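Local coordinates for single-stranded DNA-binding protein (Enterobacter phage Enc34, PDB 5ODK) that probably binds single-stranded DNA through an OB fold, in a role linked to phage DNA replication, at residues L54-T59 / E106-I111; A113-R118 / N163-S168; W144-I149 / L170-D175. All coordinates share one frame; numbering follows the deposited sequence.

Contact 1: L54-T59 / E106-I111; sequences LMPKDT and EGMWVI
M55 and W109 form the hydrogen-bonded pair of a short antiparallel strand contact, in which the end of strand 49-56 meets the start of strand 108-115 in the sheet of the OB fold; just past the pair, a lysine lies over the indole of W109. The backbones join at M55 N to W109 O (2.8 Å, nearly straight at 175°) and by the return bond from W109 N to M55 O. Two residues further along, K57 N donates to G107 O, again in an almost straight line.

L54, P56, M108 and V110 share one face. The M108 side chain folds over at its second torsion (chi2 -72°), which brings SD to 3.5 Å from P56 N and sets the thioether against the proline ring and L54 CB. L54 and V110 run side by side, with L54 CD2 against V110 CG2. M55 and W109 lie on the other face, where M55 CE is oblique to the indole and also meets I111 CD1. Helix 61-76 covers this face through I63, K64 and I67.

K57 crosses W109 at about a right angle, and its methylenes lie over one indole face: K57 CG stands 3.7 Å from the centroid of the W109 five-membered ring, and CE lies above the plane of the ring system. K57 NZ is 4.7 Å from the centroid of the W109 six-membered ring, a cation-pi contact, but its strongest partner is D96, and it also makes a salt bridge to D94. These two acids thus hold the ammonium end while the indole carries the chain. In the plane of the indole, at its edge, a water accepts from W109 NE1 at 2.8 Å and donates to K57 O.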
loop_
_atom_site.group_PDB
_atom_site.type_symbol
_atom_site.label_atom_id
_atom_site.label_comp_id
_atom_site.label_asym_id
_atom_site.label_seq_id
_atom_site.Cartn_x
_atom_site.Cartn_y
_atom_site.Cartn_z
ATOM N N LEU A 54 5.644 5.053 1.195
ATOM C CA LEU A 54 7.002 5.266 0.782
ATOM C C LEU A 54 7.843 4.214 1.462
ATOM O O LEU A 54 8.009 4.210 2.695
ATOM C CB LEU A 54 7.424 6.663 1.179
ATOM C CG LEU A 54 6.569 7.776 0.612
ATOM C CD1 LEU A 54 7.032 9.103 1.159
ATOM C CD2 LEU A 54 6.556 7.791 -0.915
ATOM N N MET A 55 8.351 3.266 0.670
ATOM C CA MET A 55 8.982 2.085 1.216
ATOM C C MET A 55 10.498 2.173 0.984
ATOM O O MET A 55 10.955 2.087 -0.157
ATOM C CB MET A 55 8.360 0.857 0.551
ATOM C CG MET A 55 8.880 -0.434 1.072
ATOM S SD MET A 55 7.850 -1.817 0.547
ATOM C CE MET A 55 8.386 -2.023 -1.133
ATOM N N PRO A 56 11.312 2.357 2.055
ATOM C CA PRO A 56 12.774 2.485 1.856
ATOM C C PRO A 56 13.380 1.285 1.146
ATOM O O PRO A 56 13.235 0.137 1.571
ATOM C CB PRO A 56 13.299 2.645 3.267
ATOM C CG PRO A 56 12.176 3.322 4.001
ATOM C CD PRO A 56 10.923 2.692 3.437
ATOM N N LYS A 57 14.052 1.565 0.041
ATOM C CA LYS A 57 14.612 0.482 -0.778
ATOM C C LYS A 57 15.606 -0.381 -0.019
ATOM O O LYS A 57 15.613 -1.601 -0.184
ATOM C CB LYS A 57 15.304 1.053 -2.008
ATOM C CG LYS A 57 14.385 1.735 -3.007
ATOM C CD LYS A 57 15.160 2.240 -4.201
ATOM C CE LYS A 57 14.284 2.796 -5.313
ATOM N NZ LYS A 57 15.135 3.345 -6.397
ATOM N N ASP A 58 16.442 0.248 0.807
ATOM C CA ASP A 58 17.553 -0.448 1.444
ATOM C C ASP A 58 17.113 -1.440 2.485
ATOM O O ASP A 58 17.855 -2.338 2.773
ATOM C CB ASP A 58 18.620 0.525 1.975
ATOM C CG ASP A 58 18.150 1.435 3.104
ATOM O OD1 ASP A 58 16.944 1.560 3.399
ATOM O OD2 ASP A 58 19.055 2.067 3.700
ATOM N N THR A 59 15.897 -1.317 3.013
ATOM C CA THR A 59 15.374 -2.241 4.032
ATOM C C THR A 59 14.139 -3.036 3.594
ATOM O O THR A 59 13.539 -3.766 4.400
ATOM C CB THR A 59 15.026 -1.461 5.304
ATOM O OG1 THR A 59 14.120 -0.414 4.934
ATOM C CG2 THR A 59 16.282 -0.899 5.925
ATOM N N GLU A 106 13.003 10.076 -2.330
ATOM C CA GLU A 106 14.377 9.632 -2.610
ATOM C C GLU A 106 14.649 8.330 -1.860
ATOM O O GLU A 106 14.356 8.180 -0.667
ATOM C CB GLU A 106 15.406 10.693 -2.192
ATOM C CG GLU A 106 16.858 10.309 -2.428
ATOM C CD GLU A 106 17.823 11.419 -2.084
ATOM O OE1 GLU A 106 17.452 12.343 -1.319
ATOM O OE2 GLU A 106 18.966 11.352 -2.575
ATOM N N GLY A 107 15.211 7.366 -2.566
ATOM C CA GLY A 107 15.508 6.070 -1.981
ATOM C C GLY A 107 14.293 5.263 -1.592
ATOM O O GLY A 107 14.399 4.348 -0.790
ATOM N N MET A 108 13.149 5.555 -2.216
ATOM C CA MET A 108 11.895 4.877 -1.902
ATOM C C MET A 108 11.279 4.173 -3.095
ATOM O O MET A 108 11.381 4.681 -4.214
ATOM C CB MET A 108 10.830 5.884 -1.415
ATOM C CG MET A 108 11.205 6.730 -0.234
ATOM S SD MET A 108 11.245 5.756 1.280
ATOM C CE MET A 108 11.106 7.000 2.544
ATOM N N TRP A 109 10.615 3.045 -2.840
ATOM C CA TRP A 109 9.552 2.557 -3.702
ATOM C C TRP A 109 8.283 3.290 -3.285
ATOM O O TRP A 109 8.054 3.491 -2.089
ATOM C CB TRP A 109 9.336 1.045 -3.573
ATOM C CG TRP A 109 10.575 0.240 -3.889
ATOM C CD1 TRP A 109 11.347 -0.497 -2.995
ATOM C CD2 TRP A 109 11.203 0.144 -5.124
ATOM N NE1 TRP A 109 12.388 -1.056 -3.631
ATOM C CE2 TRP A 109 12.339 -0.681 -4.952
ATOM C CE3 TRP A 109 10.912 0.645 -6.391
ATOM C CZ2 TRP A 109 13.205 -0.993 -5.997
ATOM C CZ3 TRP A 109 11.766 0.354 -7.421
ATOM C CH2 TRP A 109 12.902 -0.468 -7.232
ATOM N N VAL A 110 7.456 3.681 -4.261
ATOM C CA VAL A 110 6.236 4.462 -3.988
ATOM C C VAL A 110 5.075 3.586 -4.351
ATOM O O VAL A 110 4.883 3.256 -5.522
ATOM C CB VAL A 110 6.219 5.783 -4.788
ATOM C CG1 VAL A 110 4.981 6.607 -4.467
ATOM C CG2 VAL A 110 7.501 6.567 -4.509
ATOM N N ILE A 111 4.253 3.241 -3.353
ATOM C CA ILE A 111 3.103 2.389 -3.549
ATOM C C ILE A 111 1.832 3.209 -3.388
ATOM O O ILE A 111 1.673 3.920 -2.377
ATOM C CB ILE A 111 3.110 1.231 -2.541
ATOM C CG1 ILE A 111 4.236 0.238 -2.863
ATOM C CG2 ILE A 111 1.765 0.545 -2.453
ATOM C CD1 ILE A 111 4.532 -0.723 -1.737
HETATM O O HOH W 1 14.468 -2.603 -2.526
HETATM O O HOH W 2 16.675 3.367 0.642
#

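Contact 2: A113-R118 / N163-S168; sequences ARESTR and NANLLS
Where strand 108-115 crosses strand 159-173, A113 CB fits against A164 and L166 on the buried side, 3.9 Å from L166 CB and 4.0 Å from A164 CB. With CG anti to the backbone N (chi1 -180°), L166 directs its isobutyl group to A113, where CB and CD1 both meet the methyl; I51 and L35 pack on the same leucine.

At the more exposed end, E115 turns its CB toward the other strand and bends at chi2. CB and CG sit against L166 O, while the carboxylate crosses the N165 amide at a slant, the two planes 35° apart. E115 OE2 and N165 OD1 approach to 3.5 Å as two oxygens; N165 OD1 also bonds a glycerol, probably from the crystallisation liquor. T117 N donates to E115 OE1 (3.2 Å) on the anti side, tilted from the carboxylate plane, which ties the carboxylate to the turn after the strand. A water donates to both T117 O and L166 O, joining that turn to the second strand.

Between these two ends, R114 N donates to A164 O at 3.0 Å, and L166 N donates to R114 O from well above the carbonyl plane. With strand directions 68° apart, R114 and N165 make a single bridge where the two strands approach, consistent with the place where an OB-fold barrel closes.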
loop_
_atom_site.group_PDB
_atom_site.type_symbol
_atom_site.label_atom_id
_atom_site.label_comp_id
_atom_site.label_asym_id
_atom_site.label_seq_id
_atom_site.Cartn_x
_atom_site.Cartn_y
_atom_site.Cartn_z
ATOM N N ALA A 113 -2.275 2.743 -3.014
ATOM C CA ALA A 113 -3.311 1.743 -2.729
ATOM C C ALA A 113 -4.604 2.482 -2.450
ATOM O O ALA A 113 -4.605 3.557 -1.830
ATOM C CB ALA A 113 -2.890 0.851 -1.575
ATOM N N ARG A 114 -5.717 1.895 -2.864
ATOM C CA ARG A 114 -7.040 2.518 -2.727
ATOM C C ARG A 114 -8.076 1.460 -2.422
ATOM O O ARG A 114 -7.865 0.253 -2.621
ATOM C CB ARG A 114 -7.431 3.266 -4.004
ATOM C CG ARG A 114 -6.462 4.303 -4.547
ATOM C CD ARG A 114 -6.781 4.660 -5.997
ATOM N NE ARG A 114 -7.972 5.467 -6.139
ATOM C CZ ARG A 114 -8.603 5.712 -7.298
ATOM N NH1 ARG A 114 -8.190 5.175 -8.446
ATOM N NH2 ARG A 114 -9.679 6.488 -7.303
ATOM N N GLU A 115 -9.240 1.882 -1.937
ATOM C CA GLU A 115 -10.361 0.975 -1.777
ATOM C C GLU A 115 -11.655 1.782 -1.688
ATOM O O GLU A 115 -11.636 2.936 -1.302
ATOM C CB GLU A 115 -10.177 0.043 -0.554
ATOM C CG GLU A 115 -10.091 -1.444 -0.889
ATOM C CD GLU A 115 -11.384 -2.154 -1.167
ATOM O OE1 GLU A 115 -12.439 -1.492 -1.229
ATOM O OE2 GLU A 115 -11.390 -3.399 -1.280
ATOM N N SER A 116 -12.766 1.151 -2.051
ATOM C CA SER A 116 -14.059 1.821 -1.907
ATOM C C SER A 116 -14.669 1.654 -0.537
ATOM O O SER A 116 -15.569 2.377 -0.207
ATOM C CB SER A 116 -15.037 1.358 -2.971
ATOM O OG SER A 116 -15.224 -0.036 -2.893
ATOM N N THR A 117 -14.172 0.730 0.251
ATOM C CA THR A 117 -14.605 0.604 1.628
ATOM C C THR A 117 -13.473 0.885 2.590
ATOM O O THR A 117 -12.309 0.692 2.248
ATOM C CB THR A 117 -15.258 -0.739 1.837
ATOM O OG1 THR A 117 -16.061 -0.676 3.014
ATOM C CG2 THR A 117 -14.270 -1.853 1.926
ATOM N N ARG A 118 -13.772 1.371 3.805
ATOM C CA ARG A 118 -12.721 1.810 4.690
ATOM C C ARG A 118 -11.839 0.626 5.112
ATOM O O ARG A 118 -12.343 -0.386 5.590
ATOM C CB ARG A 118 -13.318 2.476 5.948
ATOM C CG ARG A 118 -12.253 3.127 6.841
ATOM C CD ARG A 118 -12.567 3.058 8.369
ATOM N NE ARG A 118 -12.552 1.686 8.936
ATOM C CZ ARG A 118 -13.275 1.269 9.965
ATOM N NH1 ARG A 118 -13.927 2.139 10.747
ATOM N NH2 ARG A 118 -13.252 -0.020 10.309
ATOM N N ASN A 163 -3.448 -2.580 -9.957
ATOM C CA ASN A 163 -3.746 -1.701 -8.840
ATOM C C ASN A 163 -3.549 -2.465 -7.548
ATOM O O ASN A 163 -3.379 -3.691 -7.540
ATOM C CB ASN A 163 -5.201 -1.241 -8.953
ATOM C CG ASN A 163 -5.476 -0.428 -10.164
ATOM O OD1 ASN A 163 -4.650 0.374 -10.575
ATOM N ND2 ASN A 163 -6.619 -0.705 -10.799
ATOM N N ALA A 164 -3.627 -1.751 -6.417
ATOM C CA ALA A 164 -3.540 -2.371 -5.097
ATOM C C ALA A 164 -4.755 -1.954 -4.242
ATOM O O ALA A 164 -5.009 -0.752 -4.065
ATOM C CB ALA A 164 -2.267 -1.982 -4.387
ATOM N N ASN A 165 -5.472 -2.940 -3.749
ATOM C CA ASN A 165 -6.490 -2.712 -2.724
ATOM C C ASN A 165 -5.797 -2.395 -1.413
ATOM O O ASN A 165 -4.842 -3.044 -1.023
ATOM C CB ASN A 165 -7.369 -3.947 -2.523
ATOM C CG ASN A 165 -8.442 -4.089 -3.567
ATOM O OD1 ASN A 165 -9.082 -3.097 -3.899
ATOM N ND2 ASN A 165 -8.626 -5.310 -4.085
ATOM N N LEU A 166 -6.348 -1.401 -0.720
ATOM C CA LEU A 166 -5.906 -0.986 0.608
ATOM C C LEU A 166 -6.797 -1.626 1.635
ATOM O O LEU A 166 -7.976 -1.283 1.711
ATOM C CB LEU A 166 -5.965 0.525 0.722
ATOM C CG LEU A 166 -5.526 1.112 2.055
ATOM C CD1 LEU A 166 -4.103 0.746 2.373
ATOM C CD2 LEU A 166 -5.710 2.615 2.050
ATOM N N LEU A 167 -6.257 -2.542 2.449
ATOM C CA LEU A 167 -7.091 -3.354 3.347
ATOM C C LEU A 167 -6.878 -3.054 4.820
ATOM O O LEU A 167 -7.842 -3.172 5.601
ATOM C CB LEU A 167 -6.919 -4.828 3.036
ATOM C CG LEU A 167 -7.366 -5.063 1.595
ATOM C CD1 LEU A 167 -6.665 -6.172 0.908
ATOM C CD2 LEU A 167 -8.827 -5.069 1.392
ATOM N N SER A 168 -5.697 -2.615 5.213
ATOM C CA SER A 168 -5.458 -2.192 6.593
ATOM C C SER A 168 -4.304 -1.232 6.650
ATOM O O SER A 168 -3.374 -1.316 5.829
ATOM C CB SER A 168 -5.239 -3.389 7.467
ATOM O OG SER A 168 -4.019 -4.002 7.264
HETATM O O HOH W 3 -10.625 -1.543 2.640
#

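Contact 3: W144-I149 / L170-D175; sequences WVSSVI and LKRKDD
W144 offers one indole face to K173, whose CE and NZ lie over the five-membered ring. The two residues sit at a classic beta bulge in the hairpin of strands 144-156 and 159-173. K173 runs alongside W144, and the bend at chi3 (51°) brings K173 CE over the W144 five-membered ring, with K173 NZ 4.4 Å from its centroid as a cation-pi contact.

The bulge comes from R172 and K173 both facing W144. W144 O accepts R172 N at 2.8 Å and K173 N at 3.2 Å, both from the same face of its carbonyl plane, while W144 N donates to K173 O. Across the bulge the register moves by one residue; past it S146 and L170 exchange two backbone bonds.

R172, bent at chi2 and chi3, brings CG to 3.4 Å from S146 OG; N27 OD1 accepts from R172 NE, and N27 N bonds S146 OG.

At the indole edge the D175 carboxylate lies nearly coplanar with the ring, 17° off. W144 NE1 donates to the anti lone pair of D175 OD2 at 2.8 Å, with the oxygen exactly in the ring plane.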
loop_
_atom_site.group_PDB
_atom_site.type_symbol
_atom_site.label_atom_id
_atom_site.label_comp_id
_atom_site.label_asym_id
_atom_site.label_seq_id
_atom_site.Cartn_x
_atom_site.Cartn_y
_atom_site.Cartn_z
ATOM N N TRP A 144 4.918 6.891 10.112
ATOM C CA TRP A 144 5.247 5.539 9.648
ATOM C C TRP A 144 4.138 4.590 10.022
ATOM O O TRP A 144 3.544 4.676 11.113
ATOM C CB TRP A 144 6.558 5.077 10.261
ATOM C CG TRP A 144 7.710 5.921 9.804
ATOM C CD1 TRP A 144 8.049 7.164 10.234
ATOM C CD2 TRP A 144 8.689 5.582 8.796
ATOM N NE1 TRP A 144 9.140 7.633 9.557
ATOM C CE2 TRP A 144 9.538 6.688 8.647
ATOM C CE3 TRP A 144 8.886 4.463 7.983
ATOM C CZ2 TRP A 144 10.609 6.702 7.737
ATOM C CZ3 TRP A 144 9.929 4.472 7.061
ATOM C CH2 TRP A 144 10.780 5.589 6.950
ATOM N N VAL A 145 3.870 3.656 9.126
ATOM C CA VAL A 145 2.788 2.684 9.207
ATOM C C VAL A 145 3.247 1.322 8.739
ATOM O O VAL A 145 4.323 1.181 8.143
ATOM C CB VAL A 145 1.563 3.128 8.348
ATOM C CG1 VAL A 145 1.074 4.498 8.808
ATOM C CG2 VAL A 145 1.874 3.134 6.860
ATOM N N SER A 146 2.405 0.331 8.953
ATOM C CA SER A 146 2.448 -0.932 8.248
ATOM C C SER A 146 1.105 -1.131 7.609
ATOM O O SER A 146 0.088 -0.704 8.145
ATOM C CB SER A 146 2.796 -2.087 9.179
ATOM O OG SER A 146 4.068 -1.870 9.716
ATOM N N SER A 147 1.049 -1.739 6.444
ATOM C CA SER A 147 -0.205 -1.807 5.698
ATOM C C SER A 147 -0.355 -3.131 5.000
ATOM O O SER A 147 0.646 -3.674 4.476
ATOM C CB SER A 147 -0.251 -0.657 4.696
ATOM O OG SER A 147 -1.400 -0.651 3.874
ATOM N N VAL A 148 -1.569 -3.640 4.940
ATOM C CA VAL A 148 -1.910 -4.810 4.139
ATOM C C VAL A 148 -2.645 -4.366 2.891
ATOM O O VAL A 148 -3.640 -3.619 2.958
ATOM C CB VAL A 148 -2.718 -5.865 4.925
ATOM C CG1 VAL A 148 -3.041 -7.044 4.028
ATOM C CG2 VAL A 148 -1.955 -6.324 6.143
ATOM N N ILE A 149 -2.110 -4.842 1.761
ATOM C CA ILE A 149 -2.627 -4.544 0.446
ATOM C C ILE A 149 -2.826 -5.843 -0.333
ATOM O O ILE A 149 -2.341 -6.908 0.086
ATOM C CB ILE A 149 -1.678 -3.584 -0.335
ATOM C CG1 ILE A 149 -0.306 -4.235 -0.592
ATOM C CG2 ILE A 149 -1.513 -2.268 0.414
ATOM C CD1 ILE A 149 0.583 -3.442 -1.513
ATOM N N LEU A 170 -1.846 0.330 9.941
ATOM C CA LEU A 170 -1.461 0.299 11.357
ATOM C C LEU A 170 -0.430 1.387 11.596
ATOM O O LEU A 170 0.619 1.389 10.966
ATOM C CB LEU A 170 -0.844 -1.054 11.717
ATOM C CG LEU A 170 -0.082 -1.183 13.038
ATOM C CD1 LEU A 170 -0.978 -0.960 14.241
ATOM C CD2 LEU A 170 0.660 -2.506 13.149
ATOM N N LYS A 171 -0.710 2.301 12.532
ATOM C CA LYS A 171 0.265 3.295 12.901
ATOM C C LYS A 171 1.441 2.637 13.627
ATOM O O LYS A 171 1.235 1.830 14.523
ATOM C CB LYS A 171 -0.342 4.368 13.781
ATOM C CG LYS A 171 0.672 5.443 14.088
ATOM C CD LYS A 171 0.151 6.754 14.288
ATOM C CE LYS A 171 1.257 7.775 14.471
ATOM N NZ LYS A 171 0.586 8.829 15.229
ATOM N N ARG A 172 2.658 2.987 13.211
ATOM C CA ARG A 172 3.878 2.471 13.797
ATOM C C ARG A 172 4.718 3.494 14.535
ATOM O O ARG A 172 5.236 3.174 15.606
ATOM C CB ARG A 172 4.734 1.818 12.713
ATOM C CG ARG A 172 4.165 0.543 12.135
ATOM C CD ARG A 172 4.233 -0.630 13.073
ATOM N NE ARG A 172 5.619 -1.060 13.203
ATOM C CZ ARG A 172 6.096 -1.835 14.155
ATOM N NH1 ARG A 172 5.306 -2.299 15.127
ATOM N NH2 ARG A 172 7.382 -2.132 14.120
ATOM N N LYS A 173 4.935 4.669 13.961
ATOM C CA LYS A 173 5.814 5.669 14.574
ATOM C C LYS A 173 5.452 7.056 14.108
ATOM O O LYS A 173 5.044 7.231 12.971
ATOM C CB LYS A 173 7.266 5.401 14.162
ATOM C CG LYS A 173 8.339 6.014 15.043
ATOM C CD LYS A 173 9.741 5.584 14.608
ATOM C CE LYS A 173 9.974 5.804 13.115
ATOM N NZ LYS A 173 11.390 6.014 12.724
ATOM N N ASP A 174 5.589 8.040 14.999
ATOM C CA ASP A 174 5.473 9.425 14.604
ATOM C C ASP A 174 6.760 9.900 13.932
ATOM O O ASP A 174 7.852 9.396 14.212
ATOM C CB ASP A 174 5.155 10.288 15.822
ATOM C CG ASP A 174 3.715 10.093 16.295
ATOM O OD1 ASP A 174 2.799 10.377 15.484
ATOM O OD2 ASP A 174 3.531 9.627 17.443
ATOM N N ASP A 175 6.611 10.878 13.049
ATOM C CA ASP A 175 7.758 11.543 12.410
ATOM C C ASP A 175 7.279 12.905 11.906
ATOM O O ASP A 175 6.120 13.276 12.101
ATOM C CB ASP A 175 8.326 10.635 11.288
ATOM C CG ASP A 175 9.750 10.966 10.856
ATOM O OD1 ASP A 175 10.317 11.986 11.283
ATOM O OD2 ASP A 175 10.249 10.155 10.027
#

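All three contacts lie in one curled or branched sheet that contains the OB fold. Contact 1 closes along the chain before the others begin to pair, and contact 2 follows it on strand 108-115, their centres about 20 Å apart on opposite sides of the chain's centre. Contacts 2 and 3 share strand 159-173 and alternate in sequence, with centres about 15 Å apart; S147 OG and S168 O make a probable hydrogen bond between them. Contact 1 lies about 14 Å from contact 3, centre to centre, and touches it where P56 CG packs on W144 CZ3. Strand 28-34 joins 49-56 to 144-156, while contact 2 brings 108-115 against 159-173, consistent with a closing barrel.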